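Side-chain contacts in AP endonuclease, family protein 2 (Mycobacterium smegmatis, PDB 5TNV), which binds magnesium in a xylose isomerase-like TIM barrel and may act as an endonuclease: residues A[56-61]-A[73-78]; A[105-110]-A[154-159]; A[109-114]-A[169-174]; A[126-131]-A[180-185]; A[140-145]-A[207-212]. One frame throughout, in Å; residues are numbered along the deposited sequence. Where two conformers were deposited one is given.

Contact 1: A[56-61]-A[73-78]; sequences KQLRQV and DAWVPL
Trp75, in the loop that follows strand 68-70, reaches back to helix 51-63 and meets two successive residues there, Gln57 and Leu58, although the nearest CA atoms, those of Gln57 and Trp75, stay 10.3 Å apart. With CG anti to the backbone N (chi1 175°), the indole is carried toward the helix. Its pyrrole edge gives the one hydrogen bond of the contact, from Trp75 NE1 to Gln57 OE1 at 2.8 Å, with an N-H...O angle of 161°. The oxygen lies in the indole plane, yet the donor stands above the amide plane of Gln57, so the bond is well aimed from the ring and less so from the carbonyl. At the benzo end, Trp75 CH2 meets Leu58 CD2 obliquely at 3.8 Å, the two side chains crossing at about a right angle. Next along the loop, Val76 lays CG2 over the centre of one indole face, 3.6 Å above the plane. A buried indole N-H is thus satisfied by a neutral amide while the hydrocarbon part of the ring rests on leucine and valine, which together would limit rotation of the indole.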
# COMPACT_ATOMS: atom_id res chain seq x y z
N LYS A 56 5.01 2.48 28.99
CA LYS A 56 4.74 1.38 28.07
C LYS A 56 4.22 1.88 26.72
O LYS A 56 4.47 1.24 25.69
CB LYS A 56 3.83 0.37 28.71
CG LYS A 56 4.53 -0.47 29.79
CD LYS A 56 3.97 -1.90 29.94
CE LYS A 56 4.42 -2.58 31.22
NZ LYS A 56 3.28 -3.15 32.01
N GLN A 57 3.49 2.99 26.70
CA GLN A 57 3.05 3.59 25.43
C GLN A 57 4.26 4.17 24.70
O GLN A 57 4.45 3.87 23.50
CB GLN A 57 1.98 4.65 25.70
CG GLN A 57 0.72 4.09 26.26
CD GLN A 57 -0.27 5.18 26.64
OE1 GLN A 57 0.09 6.16 27.29
NE2 GLN A 57 -1.52 5.01 26.20
N LEU A 58 5.07 4.94 25.39
CA LEU A 58 6.29 5.51 24.83
C LEU A 58 7.21 4.39 24.28
O LEU A 58 7.83 4.53 23.23
CB LEU A 58 6.99 6.32 25.87
CG LEU A 58 6.34 7.65 26.22
CD1 LEU A 58 6.85 8.15 27.57
CD2 LEU A 58 6.56 8.69 25.10
N ARG A 59 7.29 3.29 25.01
CA ARG A 59 8.16 2.17 24.61
C ARG A 59 7.78 1.64 23.24
O ARG A 59 8.66 1.26 22.45
CB ARG A 59 8.06 1.07 25.65
CG ARG A 59 9.12 -0.02 25.52
CD ARG A 59 9.06 -0.98 26.70
NE ARG A 59 9.33 -0.24 27.95
CZ ARG A 59 8.92 -0.62 29.15
NH1 ARG A 59 8.28 -1.76 29.32
NH2 ARG A 59 9.20 0.13 30.20
N GLN A 60 6.48 1.56 22.94
CA GLN A 60 6.05 1.07 21.64
C GLN A 60 6.60 1.95 20.52
O GLN A 60 6.87 1.45 19.41
CB GLN A 60 4.52 1.04 21.56
CG GLN A 60 3.89 -0.00 22.47
CD GLN A 60 2.40 -0.03 22.27
OE1 GLN A 60 1.91 -0.33 21.18
NE2 GLN A 60 1.66 0.31 23.29
N VAL A 61 6.67 3.25 20.77
CA VAL A 61 7.18 4.23 19.81
C VAL A 61 8.69 4.04 19.62
O VAL A 61 9.19 3.97 18.50
CB VAL A 61 6.79 5.64 20.29
CG1 VAL A 61 7.35 6.66 19.33
CG2 VAL A 61 5.30 5.76 20.43
N ASP A 73 -1.93 17.44 22.41
CA ASP A 73 -2.73 17.68 23.60
C ASP A 73 -3.84 16.66 23.72
O ASP A 73 -4.71 16.80 24.61
CB ASP A 73 -3.32 19.10 23.63
CG ASP A 73 -4.26 19.39 22.51
OD1 ASP A 73 -4.45 18.51 21.67
OD2 ASP A 73 -4.81 20.52 22.44
N ALA A 74 -3.82 15.58 22.94
CA ALA A 74 -4.87 14.55 22.91
C ALA A 74 -4.47 13.27 23.64
O ALA A 74 -5.25 12.31 23.64
CB ALA A 74 -5.23 14.29 21.45
N TRP A 75 -3.29 13.27 24.23
CA TRP A 75 -2.71 12.15 24.97
C TRP A 75 -2.50 12.68 26.40
O TRP A 75 -3.45 13.23 27.00
CB TRP A 75 -1.50 11.58 24.23
CG TRP A 75 -0.74 10.51 24.94
CD1 TRP A 75 -1.21 9.32 25.40
CD2 TRP A 75 0.64 10.55 25.28
NE1 TRP A 75 -0.21 8.61 26.01
CE2 TRP A 75 0.94 9.34 25.95
CE3 TRP A 75 1.69 11.46 25.10
CZ2 TRP A 75 2.21 9.05 26.45
CZ3 TRP A 75 2.94 11.18 25.59
CH2 TRP A 75 3.20 9.97 26.25
N VAL A 76 -1.33 12.56 27.01
CA VAL A 76 -1.07 13.14 28.33
C VAL A 76 -1.13 14.67 28.20
O VAL A 76 -0.36 15.22 27.39
CB VAL A 76 0.29 12.68 28.85
CG1 VAL A 76 0.62 13.39 30.15
CG2 VAL A 76 0.38 11.17 29.01
N PRO A 77 -1.99 15.35 28.94
CA PRO A 77 -2.16 16.79 28.76
C PRO A 77 -1.13 17.55 29.55
O PRO A 77 -1.38 17.90 30.75
CB PRO A 77 -3.57 17.04 29.23
CG PRO A 77 -3.75 16.02 30.34
CD PRO A 77 -3.01 14.82 29.84
N LEU A 78 -0.01 17.85 28.95
CA LEU A 78 1.09 18.48 29.67
C LEU A 78 0.70 19.83 30.27
O LEU A 78 1.18 20.17 31.36
CB LEU A 78 2.33 18.64 28.78
CG LEU A 78 2.92 17.33 28.26
CD1 LEU A 78 4.11 17.62 27.36
CD2 LEU A 78 3.34 16.37 29.35

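Contact 2: A[105-110]-A[154-159]; sequences MTRSSI and IWFWLV
Arg107 and Phe156 approach from opposite directions and meet end to face, the guanidinium of the loop after strand 99-104 standing over the ring of the short 3-10 segment 156-158. The first kind of interaction is cation-pi. Arg107 CZ lies 4.9 Å from the centroid of the Phe156 ring and 19° off its normal, but the two planes are 78° apart, so the guanidinium does not stack flat; it presents an edge. Arg107 NH2 does the touching, 3.5 Å from Phe156 CZ and displaced from the ring centre toward the rim. An extended run from CG to NE gives the arginine its reach.

The second kind is aromatic. Against the other face of Phe156 lies Trp157, its CE3 3.7 Å above the plane and over the centre, so that the phenyl ring is held between an indole and a cation. Tyr302 adds an edge-to-face partner.

Hydrogen bonding, the third kind, comes from outside the two segments: Arg107 NH1 is bonded to Gln144 O and to Tyr195 OH. The side chain of Arg107 lies near the bound magnesium ion, on the metal-site side of the barrel. With NH1 bonded to two oxygens and NH2, which also has a hydrogen bond elsewhere, set over a pi face, the guanidinium is restrained in its rotation, and its positive charge would probably contribute to the electrostatics around the metal.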
# COMPACT_ATOMS: atom_id res chain seq x y z
N MET A 105 -1.21 21.06 19.35
CA MET A 105 -2.57 21.09 19.83
C MET A 105 -3.50 20.61 18.74
O MET A 105 -3.26 20.93 17.59
CB MET A 105 -2.92 22.51 20.27
CG MET A 105 -2.10 23.02 21.43
SD MET A 105 -2.41 24.74 21.85
CE MET A 105 -4.06 24.81 22.57
N THR A 106 -4.55 19.91 19.11
CA THR A 106 -5.37 19.32 18.04
C THR A 106 -6.60 20.17 17.88
O THR A 106 -6.62 21.32 17.46
CB THR A 106 -5.55 17.83 18.36
OG1 THR A 106 -6.22 17.61 19.62
CG2 THR A 106 -4.17 17.15 18.44
N ARG A 107 -7.78 19.90 17.97
CA ARG A 107 -9.14 20.30 18.09
C ARG A 107 -9.35 21.13 19.37
O ARG A 107 -10.21 20.90 20.18
CB ARG A 107 -10.09 19.11 17.96
CG ARG A 107 -9.89 18.40 16.59
CD ARG A 107 -10.87 17.25 16.37
NE ARG A 107 -10.48 16.52 15.16
CZ ARG A 107 -10.69 16.95 13.92
NH1 ARG A 107 -11.37 18.06 13.69
NH2 ARG A 107 -10.23 16.23 12.91
N SER A 108 -8.51 22.15 19.47
CA SER A 108 -8.37 23.05 20.60
C SER A 108 -8.18 24.47 20.10
O SER A 108 -7.19 25.14 20.38
CB SER A 108 -7.20 22.64 21.49
OG SER A 108 -7.39 21.32 21.90
N SER A 109 -9.11 24.95 19.29
CA SER A 109 -8.93 26.23 18.61
C SER A 109 -8.92 27.41 19.59
O SER A 109 -9.76 27.47 20.50
CB SER A 109 -10.05 26.44 17.60
OG SER A 109 -9.93 27.77 17.08
N ILE A 110 -8.02 28.35 19.35
CA ILE A 110 -7.95 29.55 20.17
C ILE A 110 -9.11 30.50 19.88
O ILE A 110 -9.22 31.52 20.59
CB ILE A 110 -6.57 30.22 20.07
CG1 ILE A 110 -6.32 30.81 18.69
CG2 ILE A 110 -5.48 29.28 20.54
CD1 ILE A 110 -4.94 31.29 18.36
N ILE A 154 -17.51 6.70 7.74
CA ILE A 154 -16.33 5.83 7.60
C ILE A 154 -15.03 6.60 7.84
O ILE A 154 -14.09 6.05 8.42
CB ILE A 154 -16.42 5.15 6.23
CG1 ILE A 154 -17.53 4.06 6.29
CG2 ILE A 154 -15.07 4.56 5.78
CD1 ILE A 154 -17.94 3.53 4.92
N TRP A 155 -15.00 7.86 7.43
CA TRP A 155 -13.94 8.79 7.78
C TRP A 155 -14.59 10.13 8.11
O TRP A 155 -15.52 10.55 7.41
CB TRP A 155 -12.96 9.02 6.69
CG TRP A 155 -12.19 7.87 6.16
CD1 TRP A 155 -12.27 7.36 4.88
CD2 TRP A 155 -11.20 7.11 6.84
NE1 TRP A 155 -11.37 6.32 4.77
CE2 TRP A 155 -10.70 6.16 5.96
CE3 TRP A 155 -10.68 7.17 8.14
CZ2 TRP A 155 -9.68 5.26 6.34
CZ3 TRP A 155 -9.69 6.29 8.52
CH2 TRP A 155 -9.21 5.35 7.60
N PHE A 156 -14.03 10.85 9.10
CA PHE A 156 -14.69 12.12 9.49
C PHE A 156 -14.75 13.10 8.34
O PHE A 156 -15.64 13.95 8.31
CB PHE A 156 -14.01 12.71 10.72
CG PHE A 156 -12.57 13.17 10.54
CD1 PHE A 156 -12.27 14.38 9.96
CD2 PHE A 156 -11.51 12.37 11.01
CE1 PHE A 156 -10.94 14.80 9.82
CE2 PHE A 156 -10.20 12.78 10.88
CZ PHE A 156 -9.94 14.00 10.27
N TRP A 157 -13.76 13.07 7.44
CA TRP A 157 -13.66 14.06 6.38
C TRP A 157 -14.66 13.82 5.26
O TRP A 157 -14.73 14.64 4.31
CB TRP A 157 -12.24 14.15 5.81
CG TRP A 157 -11.73 12.86 5.25
CD1 TRP A 157 -12.01 12.28 4.05
CD2 TRP A 157 -10.80 11.96 5.91
NE1 TRP A 157 -11.35 11.10 3.91
CE2 TRP A 157 -10.59 10.87 5.04
CE3 TRP A 157 -10.17 11.98 7.16
CZ2 TRP A 157 -9.73 9.83 5.37
CZ3 TRP A 157 -9.33 10.95 7.48
CH2 TRP A 157 -9.13 9.88 6.59
N LEU A 158 -15.48 12.78 5.34
CA LEU A 158 -16.47 12.53 4.30
C LEU A 158 -17.64 13.48 4.37
O LEU A 158 -18.38 13.56 3.37
CB LEU A 158 -16.95 11.08 4.36
CG LEU A 158 -15.89 10.04 4.09
CD1 LEU A 158 -16.48 8.62 4.18
CD2 LEU A 158 -15.19 10.22 2.73
N VAL A 159 -17.84 14.18 5.48
CA VAL A 159 -18.89 15.20 5.57
C VAL A 159 -18.23 16.44 6.20
O VAL A 159 -17.30 16.33 7.01
CB VAL A 159 -20.16 14.79 6.28
CG1 VAL A 159 -20.87 13.56 5.72
CG2 VAL A 159 -19.84 14.59 7.74

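Contact 3: A[109-114]-A[169-174]; sequences SIVDVE and RDLAIE
A type I beta turn from Ser109 to Asp112, in the loop between strand 99-104 and helix 116-133, presses one valine against the first turns of helix 169-185. Such beta-to-alpha loops lie at the C-terminal ends of the strands in a TIM barrel, and here one of them packs on the helix that belongs to a later part of the chain. Val111 carries the contact through a single methyl. Its CG1, placed anti to the carbonyl carbon (chi1 -66°), comes to 3.7 Å from Ala172 N and lies 4.0 Å from Ala172 CB, so that it rests on helix backbone as much as on side chain. The same methyl meets Leu171, with Val111 CG1 to Leu171 CG at 4.2 Å, and therefore sits against two consecutive helix residues. Ala172 has only a methyl to set against the turn, and the CA atoms of Val111 and Ala172 are 6.1 Å apart. Ile110 adds a looser touch, its CD1 being 4.4 Å from Ala172 O.

The turn is braced from within. Ser109 OG accepts from Val111 N at 3.0 Å with an N-H...O angle of 164°, an ST turn, while Asp112 N bonds to Ser109 O across the beta turn. Farther along the same helix, Arg175 NH1 is hydrogen-bonded to Ile110 O. Across the two segments themselves no hydrogen bond forms; the contact is apolar and mostly buried, and the serine-braced turn is consistent with a fixed position for the valine methyl.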
# COMPACT_ATOMS: atom_id res chain seq x y z
N SER A 109 -9.11 24.95 19.29
CA SER A 109 -8.93 26.23 18.61
C SER A 109 -8.92 27.41 19.59
O SER A 109 -9.76 27.47 20.50
CB SER A 109 -10.05 26.44 17.60
OG SER A 109 -9.93 27.77 17.08
N ILE A 110 -8.02 28.35 19.35
CA ILE A 110 -7.95 29.55 20.17
C ILE A 110 -9.11 30.50 19.88
O ILE A 110 -9.22 31.52 20.59
CB ILE A 110 -6.57 30.22 20.07
CG1 ILE A 110 -6.32 30.81 18.69
CG2 ILE A 110 -5.48 29.28 20.54
CD1 ILE A 110 -4.94 31.29 18.36
N VAL A 111 -9.99 30.19 18.92
CA VAL A 111 -11.24 30.93 18.76
C VAL A 111 -12.44 30.02 18.90
O VAL A 111 -13.54 30.41 18.51
CB VAL A 111 -11.29 31.78 17.47
CG1 VAL A 111 -10.27 32.90 17.52
CG2 VAL A 111 -11.14 30.93 16.21
N ASP A 112 -12.29 28.84 19.52
CA ASP A 112 -13.46 28.06 19.92
C ASP A 112 -14.40 28.94 20.71
O ASP A 112 -13.96 29.69 21.60
CB ASP A 112 -12.97 26.88 20.74
CG ASP A 112 -14.01 25.83 21.04
OD1 ASP A 112 -14.83 26.06 21.97
OD2 ASP A 112 -14.01 24.80 20.33
N VAL A 113 -15.70 28.86 20.41
CA VAL A 113 -16.62 29.80 21.10
C VAL A 113 -16.69 29.55 22.59
O VAL A 113 -16.71 30.53 23.34
CB VAL A 113 -18.01 29.73 20.42
CG1 VAL A 113 -19.01 30.62 21.16
CG2 VAL A 113 -17.97 30.19 18.97
N GLU A 114 -16.73 28.30 23.03
CA GLU A 114 -16.81 27.97 24.41
C GLU A 114 -15.44 27.95 25.10
O GLU A 114 -15.29 28.37 26.24
CB GLU A 114 -17.49 26.60 24.57
CG GLU A 114 -18.94 26.67 24.11
CD GLU A 114 -19.79 27.66 24.90
OE1 GLU A 114 -19.67 27.64 26.15
OE2 GLU A 114 -20.53 28.41 24.24
N ARG A 169 -12.13 36.05 12.36
CA ARG A 169 -10.79 36.00 11.77
C ARG A 169 -9.82 36.99 12.39
O ARG A 169 -8.66 36.71 12.64
CB ARG A 169 -10.86 36.18 10.25
CG ARG A 169 -9.57 35.99 9.50
CD ARG A 169 -9.69 36.18 7.99
NE ARG A 169 -8.44 35.99 7.27
CZ ARG A 169 -7.45 36.86 7.05
NH1 ARG A 169 -7.53 38.10 7.54
NH2 ARG A 169 -6.38 36.50 6.38
N ASP A 170 -10.32 38.23 12.64
CA ASP A 170 -9.47 39.24 13.25
C ASP A 170 -9.03 38.81 14.67
O ASP A 170 -7.86 38.99 15.04
CB ASP A 170 -10.13 40.63 13.37
CG ASP A 170 -9.99 41.38 12.06
OD1 ASP A 170 -9.10 41.12 11.21
OD2 ASP A 170 -10.90 42.25 11.98
N LEU A 171 -9.94 38.20 15.42
CA LEU A 171 -9.59 37.70 16.76
C LEU A 171 -8.53 36.60 16.68
O LEU A 171 -7.58 36.51 17.46
CB LEU A 171 -10.84 37.22 17.48
CG LEU A 171 -10.60 36.79 18.93
CD1 LEU A 171 -10.07 37.92 19.75
CD2 LEU A 171 -11.89 36.23 19.50
N ALA A 172 -8.69 35.72 15.69
CA ALA A 172 -7.72 34.67 15.44
C ALA A 172 -6.34 35.24 15.16
O ALA A 172 -5.37 34.78 15.74
CB ALA A 172 -8.15 33.76 14.29
N ILE A 173 -6.26 36.25 14.31
CA ILE A 173 -4.97 36.88 13.99
C ILE A 173 -4.35 37.48 15.24
O ILE A 173 -3.15 37.35 15.52
CB ILE A 173 -5.12 37.89 12.83
CG1 ILE A 173 -5.43 37.12 11.49
CG2 ILE A 173 -3.92 38.76 12.74
CD1 ILE A 173 -5.85 38.05 10.36
N GLU A 174 -5.18 38.19 16.03
CA GLU A 174 -4.71 38.83 17.27
C GLU A 174 -4.13 37.79 18.20
O GLU A 174 -3.06 38.01 18.78
CB GLU A 174 -5.88 39.57 17.96
CG GLU A 174 -5.66 40.27 19.28
CD GLU A 174 -6.99 40.81 19.84
OE1 GLU A 174 -7.83 41.36 19.09
OE2 GLU A 174 -7.23 40.70 21.05

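Contact 4: A[126-131]-A[180-185]; sequences LIDLAP and GDHART
Ile127 overlaps the imidazole of His182, its CG2 methyl lying 3.7 Å from the ring centroid and close to the ring normal, a CH-pi contact over the centre of one face. That methyl is anti to the backbone N, while the other branch of Ile127, ending in CD1, runs on to Ala183 CB at 4.4 Å. Asp128, the next residue of the same helix, takes the edge of the imidazole. His182 NE2 donates to Asp128 OD1 over 2.7 Å with an N-H...O angle of 146°, so the bond is short but bent. It arrives from above the carboxylate plane and is tilted from the imidazole plane, the two planes standing 70° apart. Both ring nitrogens are engaged, since His182 ND1 is hydrogen-bonded to His124 ND1. Asp128 OD1 has a second partner in Asn186 ND2, just past the end of the second helix.

The two helix segments run nearly parallel, their axes 9.6 Å apart and crossing at -19°, as neighbouring helices do on the outside of a TIM barrel. Helices 116-133 and 169-185 meet here side by side, with the polar pair at the outer margin and Ile127 and Ala130 turned inward onto Val138 of strand 137-141.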
# COMPACT_ATOMS: atom_id res chain seq x y z
N LEU A 126 2.02 25.69 27.03
CA LEU A 126 2.85 24.81 26.19
C LEU A 126 4.08 25.54 25.65
O LEU A 126 5.16 24.94 25.55
CB LEU A 126 2.03 24.18 25.10
CG LEU A 126 0.92 23.24 25.56
CD1 LEU A 126 0.07 22.79 24.38
CD2 LEU A 126 1.48 22.01 26.26
N ILE A 127 3.97 26.83 25.32
CA ILE A 127 5.12 27.62 24.91
C ILE A 127 6.13 27.73 26.03
O ILE A 127 7.34 27.71 25.75
CB ILE A 127 4.66 28.97 24.34
CG1 ILE A 127 3.91 28.79 23.02
CG2 ILE A 127 5.83 29.94 24.21
CD1 ILE A 127 3.20 30.02 22.50
N ASP A 128 5.71 27.84 27.29
CA ASP A 128 6.65 27.79 28.39
C ASP A 128 7.25 26.43 28.65
O ASP A 128 8.42 26.34 28.98
CB ASP A 128 5.99 28.33 29.70
CG ASP A 128 5.95 29.85 29.68
OD1 ASP A 128 6.81 30.54 29.07
OD2 ASP A 128 5.03 30.38 30.30
N LEU A 129 6.48 25.35 28.44
CA LEU A 129 7.00 24.01 28.64
C LEU A 129 7.96 23.57 27.55
O LEU A 129 8.93 22.82 27.82
CB LEU A 129 5.84 22.98 28.73
CG LEU A 129 5.09 23.04 30.07
CD1 LEU A 129 3.71 22.41 29.97
CD2 LEU A 129 5.91 22.36 31.15
N ALA A 130 7.71 23.99 26.32
CA ALA A 130 8.47 23.46 25.17
C ALA A 130 9.95 23.57 25.32
O ALA A 130 10.67 22.59 25.09
CB ALA A 130 7.93 24.12 23.91
N PRO A 131 10.56 24.72 25.68
CA PRO A 131 12.01 24.76 25.73
C PRO A 131 12.61 23.80 26.76
O PRO A 131 13.73 23.36 26.57
CB PRO A 131 12.34 26.22 26.16
CG PRO A 131 11.12 27.00 25.86
CD PRO A 131 9.97 26.03 25.98
N GLY A 180 2.69 34.19 19.10
CA GLY A 180 3.98 34.37 18.46
C GLY A 180 4.94 35.23 19.28
O GLY A 180 6.15 34.94 19.31
N ASP A 181 4.46 36.31 19.91
CA ASP A 181 5.33 37.10 20.78
C ASP A 181 5.96 36.25 21.87
O ASP A 181 7.17 36.35 22.16
CB ASP A 181 4.59 38.28 21.39
CG ASP A 181 4.14 39.36 20.47
OD1 ASP A 181 4.68 39.47 19.36
OD2 ASP A 181 3.25 40.12 20.88
N HIS A 182 5.15 35.40 22.49
CA HIS A 182 5.61 34.52 23.59
C HIS A 182 6.61 33.50 23.06
O HIS A 182 7.65 33.26 23.67
CB HIS A 182 4.41 33.96 24.32
CG HIS A 182 4.71 33.23 25.58
ND1 HIS A 182 3.70 32.60 26.26
CD2 HIS A 182 5.86 33.03 26.28
CE1 HIS A 182 4.26 32.05 27.35
NE2 HIS A 182 5.54 32.29 27.38
N ALA A 183 6.25 32.89 21.93
CA ALA A 183 7.19 31.94 21.29
C ALA A 183 8.54 32.57 21.04
O ALA A 183 9.59 32.01 21.35
CB ALA A 183 6.54 31.38 20.01
N ARG A 184 8.52 33.76 20.40
CA ARG A 184 9.77 34.45 20.09
C ARG A 184 10.64 34.67 21.32
O ARG A 184 11.83 34.39 21.35
CB ARG A 184 9.50 35.77 19.40
CG ARG A 184 10.73 36.43 18.83
CD ARG A 184 10.65 37.89 18.54
NE ARG A 184 9.81 38.33 17.50
CZ ARG A 184 8.72 39.11 17.62
NH1 ARG A 184 8.13 39.41 16.48
NH2 ARG A 184 8.19 39.57 18.74
N THR A 185 10.02 35.15 22.39
CA THR A 185 10.74 35.37 23.65
C THR A 185 11.38 34.09 24.17
O THR A 185 12.46 34.13 24.76
CB THR A 185 9.76 35.95 24.67
OG1 THR A 185 9.33 37.20 24.14
CG2 THR A 185 10.40 36.12 26.06

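Contact 5: A[140-145]-A[207-212]; sequences TGFMQA and VAFIKD
Phe142, where the chain leaves strand 137-141, and Phe209, on helix 203-213, have CA atoms 12.3 Å apart, the nearest pair between the two segments, so ring ends alone close the distance. The side chains come from opposite directions, each with its CB pointing toward the other segment. Phe209 has CG anti to the backbone N (chi1 -169°), which extends its ring from the helix toward Phe142.

The rings form an offset edge-to-face pair, the edge of Phe142 toward the face of Phe209. Their centroids are 5.6 Å apart and their planes 66° apart, short of a perpendicular T. The displacement brings the outer carbons together: Phe142 CZ lies 3.9 Å from Phe209 CZ, and Phe142 CE2 is 4.0 Å from that same Phe209 CZ. No hydrogen bond links the two segments, and the meeting is purely aromatic and buried. Phe142 has a further edge-to-face partner in Tyr199, which makes the pair part of a small aromatic cluster.

Around the rings, helix 169-185 lends Ala172 to Phe142 and Ile173 to Phe209, while Leu192 of strand 189-193 also touches Phe209. Thr140 is backbone-bonded to Ser191 and to the magnesium ligand Glu193. The two phenylalanines thus join the chain leaving strand 137-141 to helix 203-213, beside strand 189-193 and helix 169-185.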
# COMPACT_ATOMS: atom_id res chain seq x y z
N THR A 140 -0.63 25.09 16.45
CA THR A 140 -2.05 25.28 16.67
C THR A 140 -2.77 25.30 15.33
O THR A 140 -2.19 25.69 14.31
CB THR A 140 -2.27 26.57 17.49
OG1 THR A 140 -3.61 26.64 17.96
CG2 THR A 140 -1.97 27.83 16.70
N GLY A 141 -4.03 24.90 15.33
CA GLY A 141 -4.85 25.02 14.16
C GLY A 141 -6.27 25.39 14.53
O GLY A 141 -6.60 25.58 15.70
N PHE A 142 -7.11 25.47 13.51
CA PHE A 142 -8.47 25.97 13.69
C PHE A 142 -9.52 24.90 13.56
O PHE A 142 -10.73 25.17 13.67
CB PHE A 142 -8.69 27.15 12.73
CG PHE A 142 -7.75 28.31 13.01
CD1 PHE A 142 -7.87 29.04 14.19
CD2 PHE A 142 -6.73 28.65 12.14
CE1 PHE A 142 -6.99 30.06 14.49
CE2 PHE A 142 -5.87 29.71 12.45
CZ PHE A 142 -6.01 30.41 13.60
N MET A 143 -9.10 23.64 13.36
CA MET A 143 -10.02 22.52 13.47
C MET A 143 -10.66 22.53 14.87
O MET A 143 -10.07 22.97 15.86
CB MET A 143 -9.35 21.17 13.19
CG MET A 143 -8.12 20.88 14.02
SD MET A 143 -6.61 21.49 13.20
CE MET A 143 -5.41 21.24 14.49
N GLN A 144 -11.88 22.03 14.94
CA GLN A 144 -12.64 21.93 16.19
C GLN A 144 -13.20 20.52 16.33
O GLN A 144 -12.89 19.63 15.54
CB GLN A 144 -13.72 23.00 16.32
CG GLN A 144 -13.17 24.41 16.29
CD GLN A 144 -14.15 25.47 16.66
OE1 GLN A 144 -15.25 25.19 17.17
NE2 GLN A 144 -13.79 26.73 16.45
N ALA A 145 -14.02 20.26 17.36
CA ALA A 145 -14.54 18.93 17.60
C ALA A 145 -15.23 18.39 16.32
O ALA A 145 -15.90 19.12 15.59
CB ALA A 145 -15.57 18.94 18.68
N VAL A 207 -1.61 31.39 2.74
CA VAL A 207 -0.62 32.42 2.46
C VAL A 207 -1.09 33.81 2.87
O VAL A 207 -0.37 34.60 3.50
CB VAL A 207 -0.19 32.39 0.95
CG1 VAL A 207 0.73 33.56 0.60
CG2 VAL A 207 0.54 31.08 0.60
N ALA A 208 -2.34 34.13 2.57
CA ALA A 208 -2.88 35.44 2.91
C ALA A 208 -2.93 35.60 4.44
O ALA A 208 -2.67 36.69 4.98
CB ALA A 208 -4.22 35.69 2.31
N PHE A 209 -3.24 34.49 5.13
CA PHE A 209 -3.35 34.54 6.59
C PHE A 209 -1.97 34.78 7.20
O PHE A 209 -1.81 35.65 8.09
CB PHE A 209 -3.99 33.29 7.12
CG PHE A 209 -4.40 33.34 8.59
CD1 PHE A 209 -3.54 33.00 9.62
CD2 PHE A 209 -5.70 33.72 8.92
CE1 PHE A 209 -3.96 33.06 10.94
CE2 PHE A 209 -6.13 33.76 10.25
CZ PHE A 209 -5.25 33.44 11.24
N ILE A 210 -0.95 34.04 6.76
CA ILE A 210 0.37 34.20 7.36
C ILE A 210 0.93 35.59 7.04
O ILE A 210 1.58 36.23 7.85
CB ILE A 210 1.32 33.05 6.99
CG1 ILE A 210 2.52 33.01 7.93
CG2 ILE A 210 1.76 33.10 5.56
CD1 ILE A 210 2.17 32.63 9.35
N LYS A 211 0.61 36.11 5.85
CA LYS A 211 1.02 37.48 5.53
C LYS A 211 0.32 38.50 6.41
O LYS A 211 0.93 39.45 6.91
CB LYS A 211 0.70 37.76 4.03
CG LYS A 211 1.71 37.04 3.09
CD LYS A 211 1.61 37.47 1.65
CE LYS A 211 2.59 36.71 0.78
NZ LYS A 211 3.94 37.34 0.58
N ASP A 212 -0.97 38.32 6.66
CA ASP A 212 -1.70 39.22 7.54
C ASP A 212 -1.19 39.14 8.97
O ASP A 212 -1.12 40.19 9.64
CB ASP A 212 -3.21 38.93 7.51
CG ASP A 212 -3.87 39.39 6.25
OD1 ASP A 212 -3.37 40.28 5.53
OD2 ASP A 212 -5.01 38.93 5.98

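In the fold
Contacts 2, 3 and 5 gather around the loops beyond strands 99-104 and 137-141. Contacts 2 and 3 share Ser109 and Ile110, and contacts 3 and 5, with centres 10 Å apart, are joined by a salt bridge from Arg169 NH2 to Asp212 OD2 of 2.8 Å. Asp73 in contact 1 bonds the hydroxyls of Thr106 and Ser108 in contact 2, tying successive barrel loops together. Contact 4 shares helix 169-185 with contact 3 and touches contact 2 where Met105 packs on Leu126. Magnesium, held by Glu193, Asp223 and His252, lies about 8 Å from the side chain of Arg107 and about 12 Å from that of Phe142, whereas contacts 1 and 4 lie away from the metal.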